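Local coordinates for protein LigF (Sphingobium sp. SYK-6, PDB 4XT0) that cleaves beta-aryl ether bonds in lignin as a glutathione-binding beta-etherase of the GST superfamily, at residues A[176-181]-A[224-229]; A[101-106]-A[197-202]; A[5-10]-A[30-35]. One frame throughout, in Å; residues are numbered along the deposited sequence.

Contact 1 of 3, residues A[176-181]-A[224-229]; sequences ARLEET and PGLCAW
Glu179 grips the first turn of helix 224-235 with both carboxylate oxygens. Its OE1 accepts the backbone N-H of Leu226 at 2.7 Å (OE1 to N), approached on the syn side but tilted out of the carboxylate plane, while OE2 takes the N-H of Gly225 at 2.8 Å (OE2 to N) through its syn lone pair. Two adjacent amides thus fix the rotation of the carboxylate, and its negative charge probably sits favourably at the positive end of the helix dipole. The reach depends on a chain that leaves with CG anti to the backbone N (chi1 -178°) and then bends at chi2 (69°). Gly225, having no side chain, lets OE2 come within 3.3 Å of its CA. Carbon also meets the carboxylate at Pro224, whose CD lies against Glu179 OE2 at 3.3 Å, and at Leu226, whose CB is 3.3 Å from Glu179 OE1.

The apolar part of the contact is the leucine pair, Leu178 CD1 meeting Leu226 CD1 at 4.1 Å. Leu178 also packs on Trp102 and Phe110 of helix 93-121, and Leu226 on Val175 and Leu182 of helix 161-182. The segment axes cross at 80°, 8.0 Å apart, so that a glutamate carboxylate and a leucine pair join the start of one helix to the flank of another, within the all-helical C-terminal domain of the GST fold.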
ATOM      1  N   ALA A 176       1.654  -3.324  18.856  1.00 29.97           N
ATOM      2  CA  ALA A 176       2.730  -4.219  19.275  1.00 36.38           C
ATOM      3  C   ALA A 176       3.926  -4.126  18.316  1.00 33.14           C
ATOM      4  O   ALA A 176       5.078  -4.145  18.744  1.00 36.02           O
ATOM      5  CB  ALA A 176       2.232  -5.672  19.366  1.00 37.49           C
ATOM      6  N   ARG A 177       3.657  -4.012  17.020  1.00 35.64           N
ATOM      7  CA  ARG A 177       4.747  -3.948  16.047  1.00 31.66           C
ATOM      8  C   ARG A 177       5.575  -2.668  16.219  1.00 29.90           C
ATOM      9  O   ARG A 177       6.803  -2.686  16.121  1.00 31.20           O
ATOM     10  CB  ARG A 177       4.203  -4.029  14.622  1.00 35.16           C
ATOM     11  CG  ARG A 177       5.286  -3.913  13.561  1.00 34.71           C
ATOM     12  CD  ARG A 177       6.295  -5.052  13.696  1.00 37.09           C
ATOM     13  NE  ARG A 177       7.410  -4.874  12.774  1.00 41.58           N
ATOM     14  CZ  ARG A 177       8.531  -4.232  13.075  1.00 35.57           C
ATOM     15  NH1 ARG A 177       8.696  -3.714  14.288  1.00 28.65           N
ATOM     16  NH2 ARG A 177       9.487  -4.110  12.163  1.00 30.04           N
ATOM     17  N   LEU A 178       4.886  -1.563  16.472  1.00 25.88           N
ATOM     18  CA  LEU A 178       5.535  -0.280  16.676  1.00 27.39           C
ATOM     19  C   LEU A 178       6.382  -0.308  17.930  1.00 34.50           C
ATOM     20  O   LEU A 178       7.502   0.211  17.941  1.00 32.26           O
ATOM     21  CB  LEU A 178       4.496   0.850  16.756  1.00 26.69           C
ATOM     22  CG  LEU A 178       3.849   1.248  15.427  1.00 32.72           C
ATOM     23  CD1 LEU A 178       2.607   2.099  15.670  1.00 33.31           C
ATOM     24  CD2 LEU A 178       4.835   2.006  14.539  1.00 30.77           C
ATOM     25  N   GLU A 179       5.846  -0.922  18.982  1.00 31.25           N
ATOM     26  CA  GLU A 179       6.534  -0.983  20.256  1.00 28.97           C
ATOM     27  C   GLU A 179       7.774  -1.849  20.152  1.00 33.23           C
ATOM     28  O   GLU A 179       8.796  -1.558  20.759  1.00 38.79           O
ATOM     29  CB  GLU A 179       5.617  -1.535  21.343  1.00 39.19           C
ATOM     30  CG  GLU A 179       6.275  -1.583  22.703  1.00 37.13           C
ATOM     31  CD  GLU A 179       6.515  -0.198  23.250  1.00 39.54           C
ATOM     32  OE1 GLU A 179       5.908   0.756  22.712  1.00 35.10           O
ATOM     33  OE2 GLU A 179       7.303  -0.056  24.212  1.00 42.44           O
ATOM     34  N   GLU A 180       7.661  -2.923  19.381  1.00 32.09           N
ATOM     35  CA  GLU A 180       8.779  -3.813  19.102  1.00 36.47           C
ATOM     36  C   GLU A 180      10.022  -3.033  18.649  1.00 33.10           C
ATOM     37  O   GLU A 180      11.142  -3.386  19.001  1.00 34.20           O
ATOM     38  CB  GLU A 180       8.357  -4.830  18.042  1.00 45.67           C
ATOM     39  CG  GLU A 180       9.400  -5.832  17.625  1.00 59.53           C
ATOM     40  CD  GLU A 180       8.859  -6.817  16.596  1.00 73.00           C
ATOM     41  OE1 GLU A 180       7.638  -7.094  16.616  1.00 71.75           O
ATOM     42  OE2 GLU A 180       9.652  -7.312  15.766  1.00 83.67           O
ATOM     43  N   THR A 181       9.822  -1.955  17.897  1.00 28.06           N
ATOM     44  CA  THR A 181      10.958  -1.190  17.385  1.00 33.62           C
ATOM     45  C   THR A 181      11.250   0.022  18.276  1.00 32.53           C
ATOM     46  O   THR A 181      12.403   0.268  18.655  1.00 31.16           O
ATOM     47  CB  THR A 181      10.718  -0.727  15.927  1.00 34.78           C
ATOM     48  OG1 THR A 181      10.686  -1.868  15.057  1.00 27.43           O
ATOM     49  CG2 THR A 181      11.809   0.237  15.470  1.00 27.79           C
ATOM     50  N   PRO A 224       5.572   1.891  26.470  1.00 43.75           N
ATOM     51  CA  PRO A 224       6.409   3.052  26.796  1.00 39.45           C
ATOM     52  C   PRO A 224       7.222   3.552  25.605  1.00 36.60           C
ATOM     53  O   PRO A 224       7.404   4.758  25.465  1.00 41.75           O
ATOM     54  CB  PRO A 224       7.337   2.519  27.897  1.00 42.11           C
ATOM     55  CG  PRO A 224       7.398   1.058  27.650  1.00 46.67           C
ATOM     56  CD  PRO A 224       6.009   0.688  27.201  1.00 45.55           C
ATOM     57  N   GLY A 225       7.701   2.639  24.764  1.00 35.41           N
ATOM     58  CA  GLY A 225       8.450   3.017  23.583  1.00 34.98           C
ATOM     59  C   GLY A 225       7.611   3.870  22.649  1.00 36.19           C
ATOM     60  O   GLY A 225       8.023   4.951  22.229  1.00 32.88           O
ATOM     61  N   LEU A 226       6.430   3.369  22.316  1.00 36.35           N
ATOM     62  CA  LEU A 226       5.498   4.087  21.454  1.00 35.86           C
ATOM     63  C   LEU A 226       5.166   5.481  22.025  1.00 29.33           C
ATOM     64  O   LEU A 226       5.192   6.487  21.302  1.00 27.77           O
ATOM     65  CB  LEU A 226       4.223   3.250  21.270  1.00 36.97           C
ATOM     66  CG  LEU A 226       3.073   3.827  20.451  1.00 32.91           C
ATOM     67  CD1 LEU A 226       3.556   4.194  19.081  1.00 30.69           C
ATOM     68  CD2 LEU A 226       1.939   2.815  20.354  1.00 38.25           C
ATOM     69  N   CYS A 227       4.874   5.533  23.324  1.00 35.44           N
ATOM     70  CA  CYS A 227       4.553   6.800  23.986  1.00 36.16           C
ATOM     71  C   CYS A 227       5.701   7.812  23.983  1.00 36.40           C
ATOM     72  O   CYS A 227       5.467   9.007  23.809  1.00 32.84           O
ATOM     73  CB  CYS A 227       4.108   6.552  25.426  1.00 40.67           C
ATOM     74  SG  CYS A 227       2.512   5.723  25.571  1.00 43.12           S
ATOM     75  N   ALA A 228       6.935   7.359  24.190  1.00 35.49           N
ATOM     76  CA  ALA A 228       8.074   8.284  24.170  1.00 41.50           C
ATOM     77  C   ALA A 228       8.284   8.846  22.760  1.00 33.68           C
ATOM     78  O   ALA A 228       8.611  10.020  22.589  1.00 35.07           O
ATOM     79  CB  ALA A 228       9.343   7.597  24.671  1.00 39.12           C
ATOM     80  N   TRP A 229       8.082   7.996  21.758  1.00 35.99           N
ATOM     81  CA  TRP A 229       8.159   8.394  20.354  1.00 28.73           C
ATOM     82  C   TRP A 229       7.072   9.428  20.018  1.00 28.97           C
ATOM     83  O   TRP A 229       7.356  10.460  19.401  1.00 28.84           O
ATOM     84  CB  TRP A 229       8.054   7.141  19.478  1.00 24.02           C
ATOM     85  CG  TRP A 229       7.879   7.316  17.982  1.00 28.80           C
ATOM     86  CD1 TRP A 229       8.865   7.530  17.050  1.00 27.57           C
ATOM     87  CD2 TRP A 229       6.649   7.193  17.245  1.00 23.54           C
ATOM     88  NE1 TRP A 229       8.315   7.575  15.788  1.00 24.10           N
ATOM     89  CE2 TRP A 229       6.971   7.368  15.876  1.00 27.72           C
ATOM     90  CE3 TRP A 229       5.319   6.962  17.610  1.00 25.20           C
ATOM     91  CZ2 TRP A 229       5.991   7.329  14.871  1.00 25.96           C
ATOM     92  CZ3 TRP A 229       4.351   6.913  16.604  1.00 25.81           C
ATOM     93  CH2 TRP A 229       4.698   7.094  15.252  1.00 21.94           C
TER

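Contact 2 of 3, residues A[101-106]-A[197-202]; sequences VWTKWV and DICNFA
In the helical C-terminal domain of the GST fold, Cys199 and Asn200 of helix 195-204 lie against Trp102, Thr103, Trp105 and Val106 of the long helix 93-121. The two segments run nearly parallel, their axes 8.7 Å apart and inclined by 23°. Asp197 OD2 accepts the backbone N-H of Ser194, which is consistent with the capping box known at the start of this helix in GSTs. Farther round helix 93-121, Lys104 forms a salt bridge with Glu69 of the second subunit, so the same helix also serves the dimer.

On one flank the contact is small and apolar: Thr103 CG2 rests on Cys199 SG at 3.7 Å, while the threonine hydroxyl turns back to Arg100 O of its own helix. Val106 divides its two methyls between Cys199 and Asn200, its CG1 lying 3.7 Å from Cys199 O and its CG2 3.4 Å from Asn200 CG. Lys19 of helix 15-26 touches both Val106 and Cys199, tying this flank to the N-terminal domain.

Asn200 is the projecting group. With CG anti to its carbonyl carbon (chi1 -82°), the amide is carried up to the place where the two indoles meet, ND2 toward Trp102 and OD1 toward Trp105. Its plane stands at 83° to the Trp102 ring, where ND2 approaches CE3 obliquely at 3.8 Å; ND2 itself is bonded to Ala196 O, one turn back in the same helix. Toward Trp105 the amide lies flatter, nearly coplanar with the ring. The buried OD1 has no hydrogen-bonding partner in the model: it sits at the indole edge, near the ring plane, 3.3 Å from Trp105 CZ3.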
ATOM      1  N   VAL A 101       9.077   0.311   3.676  1.00 12.77           N
ATOM      2  CA  VAL A 101       8.377  -0.824   4.272  1.00 14.05           C
ATOM      3  C   VAL A 101       7.425  -0.281   5.351  1.00 17.69           C
ATOM      4  O   VAL A 101       6.274  -0.708   5.441  1.00 19.91           O
ATOM      5  CB  VAL A 101       9.348  -1.873   4.869  1.00 15.42           C
ATOM      6  CG1 VAL A 101       8.572  -2.953   5.648  1.00 18.74           C
ATOM      7  CG2 VAL A 101      10.168  -2.537   3.752  1.00 14.92           C
ATOM      8  N   TRP A 102       7.894   0.683   6.145  1.00 15.71           N
ATOM      9  CA  TRP A 102       7.038   1.310   7.163  1.00 15.26           C
ATOM     10  C   TRP A 102       5.900   2.116   6.566  1.00 15.81           C
ATOM     11  O   TRP A 102       4.784   2.089   7.092  1.00 17.87           O
ATOM     12  CB  TRP A 102       7.847   2.241   8.091  1.00 14.74           C
ATOM     13  CG  TRP A 102       8.578   1.517   9.176  1.00 16.37           C
ATOM     14  CD1 TRP A 102       9.922   1.336   9.271  1.00 15.60           C
ATOM     15  CD2 TRP A 102       7.996   0.877  10.311  1.00 18.83           C
ATOM     16  NE1 TRP A 102      10.223   0.622  10.398  1.00 17.97           N
ATOM     17  CE2 TRP A 102       9.063   0.314  11.054  1.00 23.46           C
ATOM     18  CE3 TRP A 102       6.689   0.710  10.781  1.00 16.76           C
ATOM     19  CZ2 TRP A 102       8.856  -0.387  12.243  1.00 25.68           C
ATOM     20  CZ3 TRP A 102       6.486   0.006  11.964  1.00 23.60           C
ATOM     21  CH2 TRP A 102       7.566  -0.530  12.680  1.00 27.28           C
ATOM     22  N   THR A 103       6.184   2.895   5.517  1.00 14.38           N
ATOM     23  CA  THR A 103       5.156   3.799   5.017  1.00 15.99           C
ATOM     24  C   THR A 103       4.077   2.998   4.284  1.00 17.06           C
ATOM     25  O   THR A 103       2.899   3.312   4.381  1.00 16.47           O
ATOM     26  CB  THR A 103       5.734   4.925   4.102  1.00 17.65           C
ATOM     27  OG1 THR A 103       6.390   4.374   2.953  1.00 15.04           O
ATOM     28  CG2 THR A 103       6.714   5.827   4.889  1.00 13.43           C
ATOM     29  N   LYS A 104       4.464   1.953   3.564  1.00 15.06           N
ATOM     30  CA  LYS A 104       3.467   1.164   2.856  1.00 14.71           C
ATOM     31  C   LYS A 104       2.680   0.304   3.853  1.00 22.77           C
ATOM     32  O   LYS A 104       1.517  -0.011   3.622  1.00 19.09           O
ATOM     33  CB  LYS A 104       4.119   0.308   1.761  1.00 14.48           C
ATOM     34  CG  LYS A 104       4.803  -0.980   2.263  1.00 19.63           C
ATOM     35  CD  LYS A 104       5.760  -1.505   1.175  1.00 22.49           C
ATOM     36  CE  LYS A 104       5.012  -1.890  -0.117  1.00 17.18           C
ATOM     37  NZ  LYS A 104       4.185  -3.153   0.100  1.00 18.34           N
ATOM     38  N   TRP A 105       3.294  -0.040   4.980  1.00 15.38           N
ATOM     39  CA  TRP A 105       2.576  -0.769   6.016  1.00 20.08           C
ATOM     40  C   TRP A 105       1.482   0.106   6.640  1.00 17.33           C
ATOM     41  O   TRP A 105       0.430  -0.389   7.014  1.00 22.14           O
ATOM     42  CB  TRP A 105       3.540  -1.262   7.085  1.00 16.86           C
ATOM     43  CG  TRP A 105       2.897  -1.979   8.218  1.00 20.61           C
ATOM     44  CD1 TRP A 105       2.440  -3.266   8.235  1.00 25.41           C
ATOM     45  CD2 TRP A 105       2.687  -1.451   9.526  1.00 23.01           C
ATOM     46  NE1 TRP A 105       1.941  -3.571   9.483  1.00 24.43           N
ATOM     47  CE2 TRP A 105       2.085  -2.476  10.296  1.00 26.59           C
ATOM     48  CE3 TRP A 105       2.941  -0.216  10.130  1.00 18.01           C
ATOM     49  CZ2 TRP A 105       1.728  -2.294  11.633  1.00 28.01           C
ATOM     50  CZ3 TRP A 105       2.593  -0.039  11.463  1.00 20.27           C
ATOM     51  CH2 TRP A 105       1.994  -1.076  12.197  1.00 29.09           C
ATOM     52  N   VAL A 106       1.727   1.407   6.734  1.00 18.01           N
ATOM     53  CA  VAL A 106       0.663   2.312   7.152  1.00 20.56           C
ATOM     54  C   VAL A 106      -0.477   2.264   6.144  1.00 23.32           C
ATOM     55  O   VAL A 106      -1.637   2.100   6.536  1.00 20.35           O
ATOM     56  CB  VAL A 106       1.151   3.762   7.308  1.00 19.54           C
ATOM     57  CG1 VAL A 106      -0.038   4.707   7.563  1.00 19.31           C
ATOM     58  CG2 VAL A 106       2.137   3.851   8.431  1.00 16.45           C
ATOM     59  N   ASP A 197       8.377   7.827  10.236  1.00 12.47           N
ATOM     60  CA  ASP A 197       7.825   8.362  11.479  1.00 17.57           C
ATOM     61  C   ASP A 197       6.587   9.210  11.213  1.00 18.36           C
ATOM     62  O   ASP A 197       5.574   9.062  11.894  1.00 18.09           O
ATOM     63  CB  ASP A 197       8.889   9.163  12.242  1.00 18.10           C
ATOM     64  CG  ASP A 197      10.131   8.331  12.517  1.00 23.94           C
ATOM     65  OD1 ASP A 197      10.080   7.458  13.425  1.00 22.40           O
ATOM     66  OD2 ASP A 197      11.145   8.520  11.802  1.00 19.35           O
ATOM     67  N   ILE A 198       6.660  10.076  10.204  1.00 19.45           N
ATOM     68  CA  ILE A 198       5.550  10.977   9.882  1.00 19.83           C
ATOM     69  C   ILE A 198       4.276  10.194   9.499  1.00 16.20           C
ATOM     70  O   ILE A 198       3.185  10.455  10.023  1.00 21.84           O
ATOM     71  CB  ILE A 198       5.952  11.951   8.730  1.00 19.46           C
ATOM     72  CG1 ILE A 198       6.887  13.042   9.251  1.00 21.67           C
ATOM     73  CG2 ILE A 198       4.725  12.582   8.086  1.00 19.16           C
ATOM     74  CD1 ILE A 198       7.536  13.864   8.113  1.00 19.88           C
ATOM     75  N   CYS A 199       4.422   9.207   8.618  1.00 15.08           N
ATOM     76  CA  CYS A 199       3.259   8.452   8.143  1.00 16.09           C
ATOM     77  C   CYS A 199       2.622   7.648   9.277  1.00 17.06           C
ATOM     78  O   CYS A 199       1.395   7.545   9.359  1.00 19.96           O
ATOM     79  CB  CYS A 199       3.649   7.528   6.983  1.00 18.42           C
ATOM     80  SG  CYS A 199       4.113   8.408   5.434  1.00 22.12           S
ATOM     81  N   ASN A 200       3.447   7.086  10.156  1.00 17.17           N
ATOM     82  CA  ASN A 200       2.922   6.327  11.276  1.00 19.24           C
ATOM     83  C   ASN A 200       2.348   7.241  12.353  1.00 20.14           C
ATOM     84  O   ASN A 200       1.334   6.905  12.984  1.00 19.85           O
ATOM     85  CB  ASN A 200       4.009   5.423  11.868  1.00 20.36           C
ATOM     86  CG  ASN A 200       4.160   4.136  11.103  1.00 23.05           C
ATOM     87  OD1 ASN A 200       3.439   3.171  11.353  1.00 26.74           O
ATOM     88  ND2 ASN A 200       5.090   4.115  10.149  1.00 17.56           N
ATOM     89  N   PHE A 201       2.994   8.389  12.557  1.00 21.69           N
ATOM     90  CA  PHE A 201       2.525   9.384  13.533  1.00 25.16           C
ATOM     91  C   PHE A 201       1.163   9.905  13.114  1.00 18.71           C
ATOM     92  O   PHE A 201       0.309  10.171  13.957  1.00 23.22           O
ATOM     93  CB  PHE A 201       3.533  10.543  13.663  1.00 19.90           C
ATOM     94  CG  PHE A 201       3.131  11.619  14.645  1.00 21.47           C
ATOM     95  CD1 PHE A 201       3.437  11.496  15.989  1.00 20.57           C
ATOM     96  CD2 PHE A 201       2.491  12.771  14.214  1.00 19.41           C
ATOM     97  CE1 PHE A 201       3.092  12.496  16.910  1.00 24.59           C
ATOM     98  CE2 PHE A 201       2.136  13.778  15.122  1.00 20.97           C
ATOM     99  CZ  PHE A 201       2.448  13.643  16.468  1.00 22.92           C
ATOM    100  N   ALA A 202       0.959  10.046  11.802  1.00 17.65           N
ATOM    101  CA  ALA A 202      -0.329  10.506  11.266  1.00 21.15           C
ATOM    102  C   ALA A 202      -1.489   9.642  11.766  1.00 24.19           C
ATOM    103  O   ALA A 202      -2.573  10.159  12.072  1.00 23.33           O
ATOM    104  CB  ALA A 202      -0.299  10.517   9.720  1.00 18.01           C
TER

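Contact 3 of 3, residues A[5-10]-A[30-35]; sequences TLKLYS and EFEQVF
Lys7 crosses Glu32 of the neighbouring strand at a slant. Its CB stands 4.0 Å from Glu32 O, CG passes Glu32 CB at 3.9 Å, and CD and CE continue past Glu32 OE1, CE at 3.4 Å. A bend at chi4 (-54°) then turns NZ onto Glu32 OE1 in a salt bridge modelled at 2.5 Å, a length too short to be taken literally; NZ meets this oxygen of the extended Glu32 chain nearly in line with its C-O bond. A leucine in place of Lys7 would probably leave the Glu32 carboxylate without its cross-strand charge partner. On the same face Tyr9 and Val34 lie side by side, Tyr9 CD2 against Val34 CG1 at 3.5 Å.

Leu8, on the other face, meets the Phe31 ring and packs on Leu21 of helix 15-26. Backbone hydrogen bonds join the parallel strands: Glu32 N to Leu6 O and Val34 N to Leu8 O, with Leu8 N and Ser10 N returning to Glu32 O and Val34 O. A water accepts from Leu6 N and donates to Glu30 O. Strands 6-10 and 32-35, joined through helix 15-26, form the beta-alpha-beta unit that begins the thioredoxin-like N-terminal domain of GSTs.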
ATOM      1  N   THR A   5       2.661  28.862  -5.289  1.00 64.52           N
ATOM      2  CA  THR A   5       2.836  27.862  -6.329  1.00 55.92           C
ATOM      3  C   THR A   5       2.609  26.469  -5.738  1.00 44.83           C
ATOM      4  O   THR A   5       2.481  25.491  -6.471  1.00 42.80           O
ATOM      5  CB  THR A   5       4.232  27.940  -6.961  1.00 50.52           C
ATOM      6  OG1 THR A   5       5.228  27.671  -5.963  1.00 46.79           O
ATOM      7  CG2 THR A   5       4.461  29.319  -7.567  1.00 59.25           C
ATOM      8  N   LEU A   6       2.570  26.398  -4.410  1.00 31.85           N
ATOM      9  CA  LEU A   6       2.261  25.160  -3.691  1.00 32.54           C
ATOM     10  C   LEU A   6       1.006  25.367  -2.869  1.00 31.37           C
ATOM     11  O   LEU A   6       0.925  26.323  -2.094  1.00 24.45           O
ATOM     12  CB  LEU A   6       3.403  24.745  -2.761  1.00 30.64           C
ATOM     13  CG  LEU A   6       4.524  23.792  -3.158  1.00 34.74           C
ATOM     14  CD1 LEU A   6       5.433  23.592  -1.941  1.00 26.17           C
ATOM     15  CD2 LEU A   6       3.982  22.459  -3.665  1.00 31.74           C
ATOM     16  N   LYS A   7       0.037  24.474  -3.039  1.00 25.36           N
ATOM     17  CA  LYS A   7      -1.191  24.484  -2.240  1.00 25.31           C
ATOM     18  C   LYS A   7      -1.497  23.072  -1.761  1.00 28.85           C
ATOM     19  O   LYS A   7      -1.362  22.118  -2.530  1.00 31.29           O
ATOM     20  CB  LYS A   7      -2.372  25.028  -3.047  1.00 24.80           C
ATOM     21  CG  LYS A   7      -2.157  26.439  -3.571  1.00 36.28           C
ATOM     22  CD  LYS A   7      -3.335  26.906  -4.422  1.00 42.13           C
ATOM     23  CE  LYS A   7      -3.008  28.213  -5.137  1.00 50.48           C
ATOM     24  NZ  LYS A   7      -2.550  29.263  -4.167  1.00 54.67           N
ATOM     25  N   LEU A   8      -1.880  22.934  -0.490  1.00 28.56           N
ATOM     26  CA  LEU A   8      -2.340  21.644   0.024  1.00 23.91           C
ATOM     27  C   LEU A   8      -3.815  21.716   0.428  1.00 28.50           C
ATOM     28  O   LEU A   8      -4.206  22.551   1.240  1.00 24.61           O
ATOM     29  CB  LEU A   8      -1.514  21.182   1.229  1.00 18.28           C
ATOM     30  CG  LEU A   8      -1.891  19.759   1.672  1.00 24.36           C
ATOM     31  CD1 LEU A   8      -1.350  18.719   0.664  1.00 22.15           C
ATOM     32  CD2 LEU A   8      -1.430  19.425   3.088  1.00 24.04           C
ATOM     33  N   TYR A   9      -4.609  20.816  -0.134  1.00 25.72           N
ATOM     34  CA  TYR A   9      -6.022  20.670   0.184  1.00 25.06           C
ATOM     35  C   TYR A   9      -6.192  19.495   1.128  1.00 22.70           C
ATOM     36  O   TYR A   9      -5.858  18.364   0.752  1.00 21.77           O
ATOM     37  CB  TYR A   9      -6.825  20.444  -1.095  1.00 22.83           C
ATOM     38  CG  TYR A   9      -6.750  21.603  -2.047  1.00 28.98           C
ATOM     39  CD1 TYR A   9      -5.749  21.680  -3.007  1.00 25.79           C
ATOM     40  CD2 TYR A   9      -7.677  22.637  -1.975  1.00 32.94           C
ATOM     41  CE1 TYR A   9      -5.676  22.752  -3.876  1.00 27.92           C
ATOM     42  CE2 TYR A   9      -7.613  23.709  -2.838  1.00 29.96           C
ATOM     43  CZ  TYR A   9      -6.612  23.761  -3.784  1.00 31.23           C
ATOM     44  OH  TYR A   9      -6.547  24.829  -4.638  1.00 33.13           O
ATOM     45  N   SER A  10      -6.676  19.730   2.347  1.00 22.06           N
ATOM     46  CA  SER A  10      -6.725  18.633   3.325  1.00 31.21           C
ATOM     47  C   SER A  10      -7.664  18.914   4.490  1.00 30.10           C
ATOM     48  O   SER A  10      -8.234  20.006   4.586  1.00 26.33           O
ATOM     49  CB  SER A  10      -5.320  18.343   3.876  1.00 22.92           C
ATOM     50  OG  SER A  10      -5.040  19.159   5.011  1.00 23.36           O
ATOM     51  N   GLU A  30       7.032  27.038   1.812  1.00 31.16           N
ATOM     52  CA  GLU A  30       5.893  27.948   1.773  1.00 33.34           C
ATOM     53  C   GLU A  30       4.770  27.367   0.901  1.00 32.46           C
ATOM     54  O   GLU A  30       5.012  26.865  -0.204  1.00 28.00           O
ATOM     55  CB  GLU A  30       6.328  29.323   1.260  1.00 32.63           C
ATOM     56  CG  GLU A  30       5.400  30.445   1.666  1.00 56.20           C
ATOM     57  CD  GLU A  30       5.869  31.793   1.150  1.00 79.21           C
ATOM     58  OE1 GLU A  30       7.033  31.879   0.693  1.00 83.34           O
ATOM     59  OE2 GLU A  30       5.077  32.763   1.199  1.00 86.84           O
ATOM     60  N   PHE A  31       3.548  27.420   1.412  1.00 25.26           N
ATOM     61  CA  PHE A  31       2.403  26.841   0.731  1.00 31.67           C
ATOM     62  C   PHE A  31       1.122  27.439   1.272  1.00 33.55           C
ATOM     63  O   PHE A  31       1.088  27.913   2.408  1.00 28.74           O
ATOM     64  CB  PHE A  31       2.370  25.316   0.896  1.00 26.93           C
ATOM     65  CG  PHE A  31       2.029  24.848   2.301  1.00 27.34           C
ATOM     66  CD1 PHE A  31       2.981  24.877   3.315  1.00 21.37           C
ATOM     67  CD2 PHE A  31       0.757  24.365   2.596  1.00 26.40           C
ATOM     68  CE1 PHE A  31       2.674  24.435   4.609  1.00 21.32           C
ATOM     69  CE2 PHE A  31       0.437  23.923   3.877  1.00 21.29           C
ATOM     70  CZ  PHE A  31       1.394  23.957   4.887  1.00 21.65           C
ATOM     71  N   GLU A  32       0.071  27.412   0.457  1.00 26.77           N
ATOM     72  CA  GLU A  32      -1.248  27.800   0.930  1.00 28.42           C
ATOM     73  C   GLU A  32      -1.933  26.585   1.558  1.00 30.97           C
ATOM     74  O   GLU A  32      -2.132  25.546   0.917  1.00 24.96           O
ATOM     75  CB  GLU A  32      -2.100  28.380  -0.211  1.00 30.22           C
ATOM     76  CG  GLU A  32      -3.389  29.019   0.279  1.00 39.94           C
ATOM     77  CD  GLU A  32      -4.343  29.399  -0.850  1.00 50.23           C
ATOM     78  OE1 GLU A  32      -3.946  29.328  -2.035  1.00 50.96           O
ATOM     79  OE2 GLU A  32      -5.496  29.770  -0.546  1.00 52.08           O
ATOM     80  N   GLN A  33      -2.275  26.708   2.830  1.00 27.42           N
ATOM     81  CA  GLN A  33      -2.976  25.643   3.532  1.00 26.33           C
ATOM     82  C   GLN A  33      -4.480  25.810   3.312  1.00 27.92           C
ATOM     83  O   GLN A  33      -5.079  26.711   3.882  1.00 30.27           O
ATOM     84  CB  GLN A  33      -2.621  25.670   5.034  1.00 30.01           C
ATOM     85  CG  GLN A  33      -3.120  24.458   5.814  1.00 25.95           C
ATOM     86  CD  GLN A  33      -2.491  24.342   7.189  1.00 40.16           C
ATOM     87  OE1 GLN A  33      -1.289  24.547   7.354  1.00 35.84           O
ATOM     88  NE2 GLN A  33      -3.301  23.993   8.184  1.00 47.65           N
ATOM     89  N   VAL A  34      -5.081  24.969   2.471  1.00 26.94           N
ATOM     90  CA  VAL A  34      -6.513  25.090   2.182  1.00 31.92           C
ATOM     91  C   VAL A  34      -7.328  24.059   2.956  1.00 33.42           C
ATOM     92  O   VAL A  34      -7.190  22.853   2.747  1.00 26.97           O
ATOM     93  CB  VAL A  34      -6.817  24.941   0.668  1.00 31.81           C
ATOM     94  CG1 VAL A  34      -8.317  25.093   0.412  1.00 31.53           C
ATOM     95  CG2 VAL A  34      -6.042  25.980  -0.126  1.00 31.46           C
ATOM     96  N   PHE A  35      -8.165  24.535   3.871  1.00 33.44           N
ATOM     97  CA  PHE A  35      -9.011  23.642   4.657  1.00 35.33           C
ATOM     98  C   PHE A  35     -10.231  23.197   3.852  1.00 33.79           C
ATOM     99  O   PHE A  35     -11.073  24.016   3.491  1.00 36.00           O
ATOM    100  CB  PHE A  35      -9.465  24.323   5.953  1.00 40.75           C
ATOM    101  CG  PHE A  35     -10.313  23.445   6.828  1.00 34.74           C
ATOM    102  CD1 PHE A  35      -9.818  22.241   7.305  1.00 31.02           C
ATOM    103  CD2 PHE A  35     -11.595  23.827   7.182  1.00 35.62           C
ATOM    104  CE1 PHE A  35     -10.590  21.428   8.117  1.00 35.66           C
ATOM    105  CE2 PHE A  35     -12.374  23.022   7.998  1.00 40.86           C
ATOM    106  CZ  PHE A  35     -11.871  21.824   8.472  1.00 34.43           C
TER
HETATM  107  O   HOH W   1       3.881  28.410  -2.502  1.00 40.84           O

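Contacts 1 and 2 belong to one helical cluster, their centres about 13 Å apart, whereas contact 3 lies in the thioredoxin-like domain, its centre about 32 Å from that of contact 1 and 22 Å from that of contact 2. The first two touch directly: Trp229 NE1 probably hydrogen-bonds to Asp197 OD1, and Leu178 CD2 packs against Asn200 OD1. Contact 2 is nearest the middle of the chain and relies on close van der Waals fit around a buried amide. Contact 1, farther out yet largely buried, adds charge-to-amide bonds at a helix start. Contact 3 is only partly buried, with regular backbone bonding and an ion pair linking an outermost strand to its neighbour.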